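Local coordinates for SidF, inhibitor of growth family, member 3 (Legionella pneumophila subsp. pneumophila, PDB 4FYE), which is a phosphoinositide phosphatase that probably removes a phosphate group from phosphatidylinositol 3,4,5-trisphosphate, at residues A[11-16]-A[258-263]; A[52-57]-A[185-190]; A[196-201]-A[251-256]; A[202-207]-A[245-250]; A[664-669]-A[691-696]. The protein carries 1 engineered substitution. All blocks are in the same frame, centred on the assembly; numbering follows the deposited sequence.

Interaction 1 (A[11-16]-A[258-263])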
# COMPACT_ATOMS: atom_id res chain seq x y z
N THR A 11 20.05 -4.52 -4.64
CA THR A 11 21.12 -3.76 -5.27
C THR A 11 20.55 -2.40 -5.71
O THR A 11 21.13 -1.35 -5.45
CB THR A 11 21.88 -4.49 -6.41
OG1 THR A 11 21.29 -4.11 -7.65
CG2 THR A 11 21.88 -6.01 -6.27
N TYR A 12 19.39 -2.40 -6.32
CA TYR A 12 18.73 -1.13 -6.55
C TYR A 12 18.60 -0.18 -5.34
O TYR A 12 18.94 1.00 -5.43
CB TYR A 12 17.40 -1.34 -7.20
CG TYR A 12 16.76 -0.08 -7.73
CD1 TYR A 12 17.47 0.86 -8.49
CD2 TYR A 12 15.42 0.15 -7.52
CE1 TYR A 12 16.85 2.01 -9.01
CE2 TYR A 12 14.79 1.26 -8.05
CZ TYR A 12 15.49 2.18 -8.79
OH TYR A 12 14.81 3.29 -9.25
N VAL A 13 18.14 -0.68 -4.21
CA VAL A 13 17.94 0.19 -3.03
C VAL A 13 19.29 0.79 -2.59
O VAL A 13 19.38 1.98 -2.17
CB VAL A 13 17.33 -0.64 -1.90
CG1 VAL A 13 17.44 0.09 -0.58
CG2 VAL A 13 15.88 -1.09 -2.26
N THR A 14 20.34 -0.03 -2.73
CA THR A 14 21.67 0.39 -2.39
C THR A 14 22.14 1.50 -3.30
O THR A 14 22.68 2.50 -2.83
CB THR A 14 22.64 -0.77 -2.54
OG1 THR A 14 22.30 -1.79 -1.58
CG2 THR A 14 24.05 -0.28 -2.31
N HIS A 15 21.95 1.37 -4.60
CA HIS A 15 22.31 2.49 -5.48
C HIS A 15 21.55 3.75 -5.13
O HIS A 15 22.09 4.82 -5.18
CB HIS A 15 22.12 2.11 -6.93
CG HIS A 15 23.23 1.27 -7.46
ND1 HIS A 15 24.26 1.79 -8.16
CD2 HIS A 15 23.49 -0.09 -7.32
CE1 HIS A 15 25.12 0.81 -8.48
NE2 HIS A 15 24.64 -0.35 -7.96
N LEU A 16 20.29 3.59 -4.74
CA LEU A 16 19.41 4.71 -4.47
C LEU A 16 19.88 5.53 -3.30
O LEU A 16 19.58 6.69 -3.24
CB LEU A 16 17.99 4.22 -4.20
CG LEU A 16 17.20 3.96 -5.47
CD1 LEU A 16 15.86 3.20 -5.25
CD2 LEU A 16 17.00 5.28 -6.17
N GLY A 258 27.78 1.55 3.66
CA GLY A 258 26.83 1.77 2.55
C GLY A 258 26.12 0.52 2.01
O GLY A 258 25.45 0.57 0.97
N THR A 259 26.22 -0.60 2.72
CA THR A 259 25.33 -1.72 2.42
C THR A 259 24.00 -1.56 3.15
O THR A 259 23.82 -0.66 3.97
CB THR A 259 25.95 -3.08 2.80
OG1 THR A 259 26.41 -3.02 4.16
CG2 THR A 259 27.09 -3.38 1.84
N VAL A 260 23.08 -2.48 2.89
CA VAL A 260 21.76 -2.29 3.35
C VAL A 260 21.24 -3.59 3.95
O VAL A 260 21.53 -4.64 3.43
CB VAL A 260 20.93 -1.85 2.15
CG1 VAL A 260 19.58 -2.47 2.15
CG2 VAL A 260 20.87 -0.34 2.12
N THR A 261 20.49 -3.49 5.05
CA THR A 261 19.61 -4.59 5.45
C THR A 261 18.17 -4.05 5.33
O THR A 261 17.86 -2.94 5.79
CB THR A 261 19.93 -5.00 6.90
OG1 THR A 261 21.31 -5.41 6.96
CG2 THR A 261 19.06 -6.14 7.39
N ILE A 262 17.29 -4.86 4.77
CA ILE A 262 15.95 -4.48 4.46
C ILE A 262 15.07 -5.06 5.55
O ILE A 262 15.09 -6.26 5.72
CB ILE A 262 15.56 -4.97 3.05
CG1 ILE A 262 16.31 -4.14 1.98
CG2 ILE A 262 14.08 -4.75 2.81
CD1 ILE A 262 16.03 -4.56 0.55
N HIS A 263 14.34 -4.23 6.30
CA HIS A 263 13.47 -4.73 7.39
C HIS A 263 12.02 -4.81 6.97
O HIS A 263 11.21 -5.38 7.69
CB HIS A 263 13.58 -3.88 8.68
CG HIS A 263 15.00 -3.53 9.05
ND1 HIS A 263 15.92 -4.45 9.46
CD2 HIS A 263 15.66 -2.30 9.04
CE1 HIS A 263 17.09 -3.84 9.71
NE2 HIS A 263 16.94 -2.53 9.44
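No ring takes part where Val13 and Thr14 meet Val260, Ile262 and Gly258; the flat groups of both segments are turned to other neighbours. Tyr12 carries Leu16 CD1 over one face, 3.5 Å above its plane and offset toward the rim. The His15 ring has Thr11 O in plane at its edge, and His263 has Thr261 O above one face. The interface itself is mainly apolar packing. The CG1 methyls of Val13 and Val260 approach to 4.3 Å, while the other methyl, Val13 CG2, lies 4.5 Å from Ile262 CD1. Thr14 comes nearer still: its CG2 is 3.7 Å from Gly258 O and its OG1 4.0 Å from Val260 CB. With chi1 at -65°, its CG2 stands anti to the backbone N and its OG1 beside that N, where the hydroxyl is hydrogen-bonded to Glu10 O of the same helix. The short axes are 9.2 Å apart and their directions differ by 115°, so the helix runs across the strand. Helix 9-16 thus packs on the outermost strand, 260-268, of a six-stranded mixed sheet; Val13 also touches Phe201 and Met203 of strand 199-206, and Ile262 touches Ile250 of strand 247-254.

Interaction 2 (A[52-57]-A[185-190])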
# COMPACT_ATOMS: atom_id res chain seq x y z
N VAL A 52 13.30 11.86 -5.14
CA VAL A 52 13.27 12.94 -4.20
C VAL A 52 13.70 12.42 -2.82
O VAL A 52 13.13 11.42 -2.33
CB VAL A 52 11.86 13.48 -4.04
CG1 VAL A 52 11.92 14.70 -3.13
CG2 VAL A 52 11.20 13.79 -5.38
N VAL A 53 14.62 13.11 -2.15
CA VAL A 53 15.21 12.61 -0.90
C VAL A 53 15.08 13.68 0.21
O VAL A 53 15.32 14.85 -0.03
CB VAL A 53 16.71 12.22 -1.10
CG1 VAL A 53 17.35 11.70 0.18
CG2 VAL A 53 16.89 11.14 -2.18
N VAL A 54 14.67 13.27 1.40
CA VAL A 54 14.62 14.14 2.53
C VAL A 54 15.42 13.50 3.66
O VAL A 54 15.18 12.35 4.02
CB VAL A 54 13.15 14.30 3.04
CG1 VAL A 54 13.15 14.94 4.42
CG2 VAL A 54 12.30 15.19 2.15
N ASN A 55 16.32 14.26 4.29
CA ASN A 55 16.94 13.89 5.57
C ASN A 55 16.34 14.62 6.75
O ASN A 55 16.24 15.85 6.70
CB ASN A 55 18.47 14.18 5.54
CG ASN A 55 19.10 13.68 4.27
OD1 ASN A 55 19.45 12.52 4.17
ND2 ASN A 55 19.10 14.51 3.25
N SER A 56 15.98 13.92 7.82
CA SER A 56 15.49 14.67 9.00
C SER A 56 16.56 15.65 9.49
O SER A 56 17.73 15.28 9.56
CB SER A 56 15.10 13.74 10.15
OG SER A 56 13.97 12.96 9.78
N GLN A 57 16.13 16.87 9.77
CA GLN A 57 16.86 17.88 10.54
C GLN A 57 16.01 18.22 11.80
O GLN A 57 14.79 17.99 11.82
CB GLN A 57 17.09 19.15 9.69
CG GLN A 57 17.91 19.04 8.40
CD GLN A 57 19.32 18.44 8.61
OE1 GLN A 57 19.81 17.68 7.78
NE2 GLN A 57 19.96 18.79 9.71
N LEU A 185 10.55 8.02 -3.95
CA LEU A 185 10.60 8.90 -2.84
C LEU A 185 11.30 8.27 -1.65
O LEU A 185 10.96 7.13 -1.24
CB LEU A 185 9.19 9.28 -2.43
CG LEU A 185 8.26 9.58 -3.59
CD1 LEU A 185 6.88 9.55 -2.93
CD2 LEU A 185 8.57 10.96 -4.21
N ILE A 186 12.23 9.04 -1.06
CA ILE A 186 13.08 8.56 0.02
C ILE A 186 13.11 9.47 1.24
O ILE A 186 13.30 10.69 1.14
CB ILE A 186 14.52 8.35 -0.47
CG1 ILE A 186 14.53 7.43 -1.68
CG2 ILE A 186 15.37 7.62 0.59
CD1 ILE A 186 15.94 7.07 -2.11
N HIS A 187 12.93 8.89 2.41
CA HIS A 187 13.22 9.59 3.66
C HIS A 187 14.27 8.88 4.44
O HIS A 187 14.05 7.71 4.86
CB HIS A 187 11.99 9.66 4.49
CG HIS A 187 12.15 10.44 5.76
ND1 HIS A 187 11.32 10.30 6.78
CD2 HIS A 187 13.13 11.32 6.18
CE1 HIS A 187 11.67 11.11 7.77
NE2 HIS A 187 12.81 11.71 7.42
N ARG A 188 15.39 9.57 4.67
CA ARG A 188 16.49 9.11 5.55
C ARG A 188 16.57 9.83 6.89
O ARG A 188 16.51 11.08 6.94
CB ARG A 188 17.83 9.42 4.88
CG ARG A 188 17.84 8.96 3.43
CD ARG A 188 19.11 9.44 2.68
NE ARG A 188 20.31 8.75 3.14
CZ ARG A 188 21.27 8.31 2.32
NH1 ARG A 188 21.20 8.50 1.01
NH2 ARG A 188 22.33 7.68 2.83
N PHE A 189 16.83 9.06 7.94
CA PHE A 189 16.87 9.52 9.33
C PHE A 189 17.53 8.48 10.29
O PHE A 189 17.41 7.29 10.07
CB PHE A 189 15.43 9.80 9.86
CG PHE A 189 14.47 8.59 9.77
CD1 PHE A 189 13.83 8.27 8.56
CD2 PHE A 189 14.23 7.76 10.89
CE1 PHE A 189 13.02 7.12 8.44
CE2 PHE A 189 13.40 6.61 10.78
CZ PHE A 189 12.76 6.32 9.56
N LYS A 190 18.16 8.93 11.37
CA LYS A 190 18.55 8.03 12.46
C LYS A 190 17.38 7.73 13.40
O LYS A 190 16.95 8.58 14.16
CB LYS A 190 19.73 8.63 13.23
CG LYS A 190 21.03 8.68 12.41
CD LYS A 190 22.12 9.66 12.94
CE LYS A 190 23.02 9.03 14.01
NZ LYS A 190 23.75 7.78 13.57
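Strands 52-55 and 185-189 are parallel neighbours in the six-stranded mixed sheet, with Val52 opposite Leu185, Val53 opposite Ile186, Val54 opposite His187 and Asn55 opposite Arg188. Backbone bonds run alternately between them: Ile186 N to Val52 O, Val54 N to Ile186 O, Arg188 N to Val54 O and, past the last bridge, Ser56 N to Arg188 O at 3.0 Å. On the face of Val53 and Ile186, Val53 CG2 lies 4.0 Å from Ile186 CB. The same face carries Arg188, whose aliphatic part leans on its neighbours, CD being 3.8 Å from Val53 CG1 and 3.4 Å from Asn55 OD1. Its guanidinium, turned 44° from the Asn55 amide, finds its salt bridge with Glu199. On the other face, beyond Val52, Leu185 and Val54, the contact turns polar. His187, with CG anti to the backbone N (chi1 -176°), swings its ring toward the partner strand, so that NE2 donates to Ser56 OG at 2.9 Å, nearly in the ring plane. Val54 O meets the ring edge 3.2 Å from His187 CD2, and Phe189 CD1 covers the centre of one face. Ser56 OG is also hydrogen-bonded to Glu699, so the hydroxyl couples the ring to helix 692-699. Adjacent parallel strands joined by a long, mainly helical connection are characteristic of a beta-alpha-beta crossover, here enlarged to four helices.

Interaction 3 (A[196-201]-A[251-256])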
# COMPACT_ATOMS: atom_id res chain seq x y z
N GLU A 196 26.29 3.96 15.37
CA GLU A 196 27.17 5.02 14.79
C GLU A 196 27.50 4.69 13.35
O GLU A 196 27.74 3.53 13.00
CB GLU A 196 28.51 5.19 15.58
CG GLU A 196 28.62 4.43 16.90
CD GLU A 196 28.07 2.99 16.82
OE1 GLU A 196 28.27 2.30 15.79
OE2 GLU A 196 27.39 2.56 17.78
N GLY A 197 27.54 5.72 12.52
CA GLY A 197 27.73 5.49 11.09
C GLY A 197 26.52 4.82 10.44
O GLY A 197 26.48 4.72 9.22
N GLU A 198 25.52 4.40 11.23
CA GLU A 198 24.28 3.78 10.70
C GLU A 198 23.09 4.76 10.58
O GLU A 198 23.05 5.78 11.25
CB GLU A 198 23.91 2.44 11.41
CG GLU A 198 24.53 1.24 10.70
CD GLU A 198 24.32 -0.11 11.37
OE1 GLU A 198 23.27 -0.37 12.01
OE2 GLU A 198 25.24 -0.97 11.22
N GLU A 199 22.16 4.48 9.67
CA GLU A 199 20.93 5.27 9.57
C GLU A 199 19.81 4.47 8.94
O GLU A 199 20.07 3.53 8.18
CB GLU A 199 21.13 6.59 8.81
CG GLU A 199 21.45 6.45 7.32
CD GLU A 199 21.36 7.80 6.58
OE1 GLU A 199 21.49 7.85 5.34
OE2 GLU A 199 21.14 8.84 7.25
N GLN A 200 18.58 4.87 9.22
CA GLN A 200 17.47 4.18 8.65
C GLN A 200 16.89 4.91 7.42
O GLN A 200 17.24 6.07 7.14
CB GLN A 200 16.43 3.97 9.75
CG GLN A 200 16.71 2.81 10.72
CD GLN A 200 18.00 2.97 11.52
OE1 GLN A 200 18.83 2.05 11.51
NE2 GLN A 200 18.17 4.12 12.25
N PHE A 201 16.00 4.24 6.68
CA PHE A 201 15.32 4.87 5.52
C PHE A 201 13.98 4.20 5.26
O PHE A 201 13.77 3.03 5.64
CB PHE A 201 16.13 4.77 4.26
CG PHE A 201 16.45 3.37 3.89
CD1 PHE A 201 17.62 2.78 4.34
CD2 PHE A 201 15.61 2.64 3.05
CE1 PHE A 201 17.93 1.45 3.99
CE2 PHE A 201 15.89 1.32 2.70
CZ PHE A 201 17.04 0.72 3.18
N ALA A 251 11.76 -0.41 3.69
CA ALA A 251 12.31 0.30 4.83
C ALA A 251 13.48 -0.52 5.31
O ALA A 251 13.44 -1.74 5.29
CB ALA A 251 11.27 0.41 5.92
N GLY A 252 14.55 0.14 5.71
CA GLY A 252 15.60 -0.60 6.32
C GLY A 252 16.68 0.22 6.97
O GLY A 252 16.47 1.43 7.28
N THR A 253 17.84 -0.44 7.20
CA THR A 253 18.97 0.28 7.73
C THR A 253 20.11 0.30 6.75
O THR A 253 20.34 -0.71 6.02
CB THR A 253 19.42 -0.09 9.19
OG1 THR A 253 20.66 -0.75 9.22
CG2 THR A 253 18.47 -0.81 9.99
N ARG A 254 20.81 1.44 6.70
CA ARG A 254 22.03 1.57 5.88
C ARG A 254 23.30 1.48 6.73
O ARG A 254 23.48 2.27 7.70
CB ARG A 254 22.02 2.89 5.12
CG ARG A 254 23.12 3.00 4.06
CD ARG A 254 23.21 4.45 3.67
NE ARG A 254 23.97 4.74 2.47
CZ ARG A 254 25.18 5.26 2.50
NH1 ARG A 254 25.77 5.47 3.66
NH2 ARG A 254 25.81 5.54 1.36
N HIS A 255 24.20 0.57 6.38
CA HIS A 255 25.37 0.33 7.25
C HIS A 255 26.44 1.33 6.94
O HIS A 255 26.38 1.94 5.86
CB HIS A 255 25.82 -1.12 7.20
CG HIS A 255 24.71 -2.08 7.53
ND1 HIS A 255 24.19 -2.18 8.77
CD2 HIS A 255 23.95 -2.91 6.71
CE1 HIS A 255 23.15 -3.05 8.76
NE2 HIS A 255 23.03 -3.52 7.51
N SER A 256 27.40 1.54 7.85
CA SER A 256 28.37 2.62 7.66
C SER A 256 29.13 2.48 6.34
O SER A 256 29.47 3.49 5.73
CB SER A 256 29.35 2.74 8.82
OG SER A 256 29.79 1.47 9.20
O HOH W 1 27.74 -0.15 10.13
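Beyond CG the Glu198 chain is extended (chi2 176°), and His255 keeps its CG beside the backbone N (chi1 -55°); the two side chains lie side by side, pointing the same way, with Glu198 OE2 at His255 ND1. The imidazole donates this bond at 2.9 Å and nearly straight, 171° at the hydrogen. The carboxylate oxygen lies in the ring plane, yet the ring approaches from above the carboxylate plane. A water also donates to Glu198 OE2, at 2.8 Å, and accepts from Ser256 N, bridging the two segments just beyond the strand ends. On its other nitrogen, His255 is hydrogen-bonded to Thr261. Inward, the contact becomes a regular antiparallel ladder. Glu199 and Arg254 form a hydrogen-bonded pair, Arg254 N reaching Glu199 O at 2.7 Å, and Phe201 pairs likewise with Gly252. The Phe201 ring folds back over that glycine, whose CA makes a CH-pi contact 4.0 Å from the ring centroid; without a side chain, Gly252 lets the ring lie flat against the partner backbone. On the same face as Phe201, Glu199 OE1 is 4.9 Å from Arg254 NE, too far for contact; its salt bridge is with Arg188. Two donors, the imidazole N-H and the water, therefore converge on one Glu198 oxygen, which would probably stabilise the carboxylate as an anion.

Interaction 4 (A[202-207]-A[245-250])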
# COMPACT_ATOMS: atom_id res chain seq x y z
N ILE A 202 13.11 4.93 4.56
CA ILE A 202 11.91 4.40 3.99
C ILE A 202 11.77 4.99 2.59
O ILE A 202 11.95 6.19 2.41
CB ILE A 202 10.66 4.87 4.76
CG1 ILE A 202 10.75 4.57 6.24
CG2 ILE A 202 9.40 4.17 4.18
CD1 ILE A 202 9.81 5.46 7.02
N MET A 203 11.39 4.16 1.62
CA MET A 203 11.17 4.68 0.29
C MET A 203 9.92 4.09 -0.36
O MET A 203 9.42 3.10 0.09
CB MET A 203 12.38 4.44 -0.57
CG MET A 203 12.97 3.06 -0.46
SD MET A 203 14.29 2.92 -1.73
CE MET A 203 15.79 3.51 -0.93
N TYR A 204 9.38 4.81 -1.34
CA TYR A 204 8.25 4.43 -2.13
C TYR A 204 8.83 4.47 -3.51
O TYR A 204 9.37 5.52 -3.96
CB TYR A 204 7.05 5.43 -1.98
CG TYR A 204 6.18 5.30 -0.70
CD1 TYR A 204 6.58 4.58 0.39
CD2 TYR A 204 4.98 5.95 -0.61
CE1 TYR A 204 5.79 4.46 1.53
CE2 TYR A 204 4.18 5.88 0.55
CZ TYR A 204 4.58 5.13 1.61
OH TYR A 204 3.77 5.07 2.74
N ILE A 205 8.84 3.28 -4.14
CA ILE A 205 9.28 3.14 -5.48
C ILE A 205 8.04 2.84 -6.28
O ILE A 205 7.32 1.92 -5.98
CB ILE A 205 10.27 2.00 -5.62
CG1 ILE A 205 11.49 2.20 -4.72
CG2 ILE A 205 10.76 1.90 -7.08
CD1 ILE A 205 12.23 0.87 -4.54
N PRO A 206 7.75 3.66 -7.26
CA PRO A 206 6.52 3.46 -8.03
C PRO A 206 6.63 2.15 -8.79
O PRO A 206 7.63 1.86 -9.43
CB PRO A 206 6.57 4.56 -9.07
CG PRO A 206 7.70 5.47 -8.69
CD PRO A 206 8.64 4.68 -7.85
N CYS A 207 5.58 1.38 -8.79
CA CYS A 207 5.66 0.22 -9.60
C CYS A 207 4.38 0.10 -10.35
O CYS A 207 3.47 0.89 -10.14
CB CYS A 207 5.84 -1.01 -8.71
SG CYS A 207 4.51 -1.09 -7.53
N SER A 245 -1.60 4.78 -7.86
CA SER A 245 -1.02 4.96 -6.55
C SER A 245 -0.37 3.64 -6.04
O SER A 245 -0.34 3.40 -4.82
CB SER A 245 -2.08 5.58 -5.59
OG SER A 245 -1.89 5.25 -4.22
N MET A 246 0.14 2.78 -6.95
CA MET A 246 0.87 1.57 -6.49
C MET A 246 2.33 1.83 -6.38
O MET A 246 3.01 2.14 -7.35
CB MET A 246 0.63 0.31 -7.32
CG MET A 246 0.75 -0.95 -6.49
SD MET A 246 0.13 -2.40 -7.35
CE MET A 246 0.78 -3.64 -6.23
N ALA A 247 2.83 1.67 -5.17
CA ALA A 247 4.24 1.80 -4.97
C ALA A 247 4.76 0.65 -4.11
O ALA A 247 4.03 0.07 -3.28
CB ALA A 247 4.52 3.14 -4.25
N ARG A 248 6.04 0.38 -4.27
CA ARG A 248 6.72 -0.65 -3.56
C ARG A 248 7.30 0.11 -2.37
O ARG A 248 8.00 1.14 -2.53
CB ARG A 248 7.85 -1.21 -4.43
CG ARG A 248 8.74 -2.24 -3.72
CD ARG A 248 8.00 -3.63 -3.74
NE ARG A 248 8.94 -4.62 -3.32
CZ ARG A 248 9.80 -5.21 -4.14
NH1 ARG A 248 9.74 -4.95 -5.44
NH2 ARG A 248 10.71 -6.07 -3.67
N MET A 249 7.04 -0.40 -1.19
CA MET A 249 7.48 0.23 0.05
C MET A 249 8.61 -0.60 0.69
O MET A 249 8.42 -1.78 1.03
CB MET A 249 6.32 0.33 1.00
CG MET A 249 6.67 0.91 2.35
SD MET A 249 5.16 1.53 3.16
CE MET A 249 4.70 0.01 3.94
N ILE A 250 9.77 0.01 0.81
CA ILE A 250 10.92 -0.62 1.39
C ILE A 250 11.41 0.23 2.58
O ILE A 250 11.51 1.44 2.47
CB ILE A 250 12.04 -0.61 0.41
CG1 ILE A 250 11.56 -1.10 -0.95
CG2 ILE A 250 13.18 -1.45 0.97
CD1 ILE A 250 11.39 -2.59 -1.00
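Ile250 sits at the centre of the apolar packing, its CB 3.9 Å from Met203 CG and its CG1 4.1 Å from Ile205 CD1. The other face of the strands carries Tyr204 and Met249, lying side by side. Both chi1 (178°) and chi2 of Met249 are extended, which carries SD alongside the phenol to 3.4 Å from Tyr204 CE1. This is a Met-aromatic contact of oblique geometry, with the sulfur 64° off the ring normal and 4.6 Å from the ring centroid. On the same face Ala247 CB packs against Tyr204 CB. These pairs belong to an antiparallel ladder within the six-stranded mixed sheet, where strands 199-206 and 247-254 are the fourth and fifth members. Met203 with Ile250 and Ile205 with Arg248 are its hydrogen-bonded pairs, each closed by two backbone bonds; Arg248 N to Ile205 O is short at 2.6 Å. Further out, past Pro206, Cys207 N donates to Met246 O at 3.0 Å, and Cys207 SG rests 3.9 Å from Met246 CG. At the polar margin the Tyr204 hydroxyl is hydrogen-bonded to Gln654, and Arg248, whose chain bends at chi2, leads its guanidinium away from strand 199-206 into salt bridges with Asp265 and Asp311.

Interaction 5 (A[664-669]-A[691-696])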
# COMPACT_ATOMS: atom_id res chain seq x y z
N ALA A 664 7.73 -2.39 11.99
CA ALA A 664 8.88 -3.16 11.42
C ALA A 664 10.25 -2.57 11.86
O ALA A 664 11.20 -3.32 12.24
CB ALA A 664 8.79 -3.17 9.90
N LEU A 665 10.37 -1.23 11.81
CA LEU A 665 11.63 -0.62 12.17
C LEU A 665 11.91 -0.73 13.68
O LEU A 665 13.00 -1.01 14.12
CB LEU A 665 11.66 0.80 11.70
CG LEU A 665 11.87 0.97 10.19
CD1 LEU A 665 11.58 2.43 9.96
CD2 LEU A 665 13.30 0.65 9.71
N TRP A 666 10.90 -0.50 14.48
CA TRP A 666 11.09 -0.59 15.88
C TRP A 666 11.57 -1.99 16.26
O TRP A 666 12.49 -2.16 17.04
CB TRP A 666 9.77 -0.25 16.56
CG TRP A 666 9.88 -0.37 18.03
CD1 TRP A 666 9.52 -1.46 18.83
CD2 TRP A 666 10.45 0.60 18.92
NE1 TRP A 666 9.78 -1.21 20.13
CE2 TRP A 666 10.41 -0.00 20.26
CE3 TRP A 666 11.07 1.83 18.74
CZ2 TRP A 666 10.90 0.67 21.39
CZ3 TRP A 666 11.58 2.49 19.87
CH2 TRP A 666 11.49 1.93 21.16
N THR A 667 10.98 -3.01 15.68
CA THR A 667 11.27 -4.39 16.09
C THR A 667 12.60 -4.84 15.57
O THR A 667 13.38 -5.48 16.28
CB THR A 667 10.19 -5.33 15.56
OG1 THR A 667 8.92 -4.79 15.98
CG2 THR A 667 10.34 -6.73 16.10
N ALA A 668 12.89 -4.52 14.32
CA ALA A 668 14.19 -4.90 13.81
C ALA A 668 15.37 -4.29 14.59
O ALA A 668 16.43 -4.91 14.64
CB ALA A 668 14.29 -4.57 12.34
N MET A 669 15.21 -3.11 15.19
CA MET A 669 16.32 -2.50 15.90
C MET A 669 16.42 -2.83 17.43
O MET A 669 17.24 -2.22 18.17
CB MET A 669 16.25 -1.02 15.68
CG MET A 669 16.23 -0.65 14.21
SD MET A 669 16.14 1.15 14.16
CE MET A 669 17.55 1.58 15.19
N SER A 691 8.77 9.51 24.68
CA SER A 691 9.52 8.24 24.64
C SER A 691 10.23 7.98 23.27
O SER A 691 10.00 8.67 22.25
CB SER A 691 8.54 7.11 24.90
OG SER A 691 7.71 6.98 23.74
N ASN A 692 11.06 6.96 23.23
CA ASN A 692 11.68 6.56 21.97
C ASN A 692 10.72 6.15 20.88
O ASN A 692 10.91 6.55 19.72
CB ASN A 692 12.65 5.45 22.25
CG ASN A 692 13.89 5.96 22.89
OD1 ASN A 692 14.59 5.23 23.55
ND2 ASN A 692 14.18 7.23 22.65
N VAL A 693 9.68 5.40 21.24
CA VAL A 693 8.65 5.06 20.25
C VAL A 693 8.03 6.27 19.58
O VAL A 693 7.90 6.29 18.35
CB VAL A 693 7.55 4.13 20.79
CG1 VAL A 693 8.04 2.71 20.69
CG2 VAL A 693 7.32 4.41 22.23
N GLU A 694 7.75 7.30 20.37
CA GLU A 694 7.03 8.49 19.86
C GLU A 694 7.96 9.28 18.98
O GLU A 694 7.55 9.90 17.99
CB GLU A 694 6.48 9.37 21.01
CG GLU A 694 5.85 10.63 20.56
CD GLU A 694 4.74 11.10 21.48
OE1 GLU A 694 4.62 10.49 22.58
OE2 GLU A 694 4.03 12.09 21.09
N GLN A 695 9.23 9.19 19.33
CA GLN A 695 10.26 9.87 18.56
C GLN A 695 10.35 9.22 17.15
O GLN A 695 10.47 9.93 16.13
CB GLN A 695 11.60 9.86 19.31
CG GLN A 695 12.59 10.82 18.67
CD GLN A 695 14.08 10.52 18.91
OE1 GLN A 695 14.91 10.77 18.01
NE2 GLN A 695 14.45 9.99 20.11
N LEU A 696 10.27 7.89 17.11
CA LEU A 696 10.19 7.21 15.81
C LEU A 696 8.92 7.64 15.12
O LEU A 696 8.91 7.95 13.92
CB LEU A 696 10.18 5.69 15.99
CG LEU A 696 10.85 4.80 14.93
CD1 LEU A 696 10.31 3.39 14.89
CD2 LEU A 696 10.97 5.32 13.51
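Trp666 carries most of the contact by which helix 652-668 packs against helix 692-699, a helix-helix contact whose short axes pass 11.1 Å apart at 137° between their directions. Its CB starts the contact, 4.0 Å from Leu696 CD1. From there CG stands anti to the backbone N (chi1 178°), which throws the indole outward to the neighbouring helix. At the fusion bond, CD2 and CE2 already meet the CG1 methyl of Val693. The rest of the six-membered ring continues under the same methyl, which sits 3.3 Å from the ring centroid and only 3° off the normal, a close CH-pi contact with the methyl almost directly over the ring. CZ3 additionally approaches Val693 N at 3.7 Å, and the tip, CH2, has Asn692 CB in plane at the ring edge at 3.9 Å. Beside this, Leu665 CB and Leu696 CD1 touch at 4.3 Å, and both leucines reach Phe189 of strand 184-189, while Phe679 of helix 678-681 touches Trp666 and Leu696. The indole thus meets the opening turn of helix 692-699. Just ahead of that turn Ser691 takes the N-cap position, its OG accepting a weak bond from Glu694 N at 3.4 Å.

How the interactions relate
Three of the five contacts pair strands within one six-stranded sheet. Interactions 2, 4 and 5 are buried, 1 and 3 partly so. Interactions 3 and 4 use the same two strands: interaction 4 is the more deeply buried part, its centre about 8 Å from that of the chain, whereas interaction 3 runs out to exposed loop ends where a carboxylate, imidazole and water take over from packing. Interaction 2 adds the parallel pair next door, tied to interaction 3 by the Arg188–Glu199 salt bridge. Interactions 1 and 5 rest on apolar side-chain packing. Their helices cover opposite faces of the sheet: 11-16 reaches the side bearing Phe201 and Met203, and 664-669 the side bearing Gln200 and Phe189.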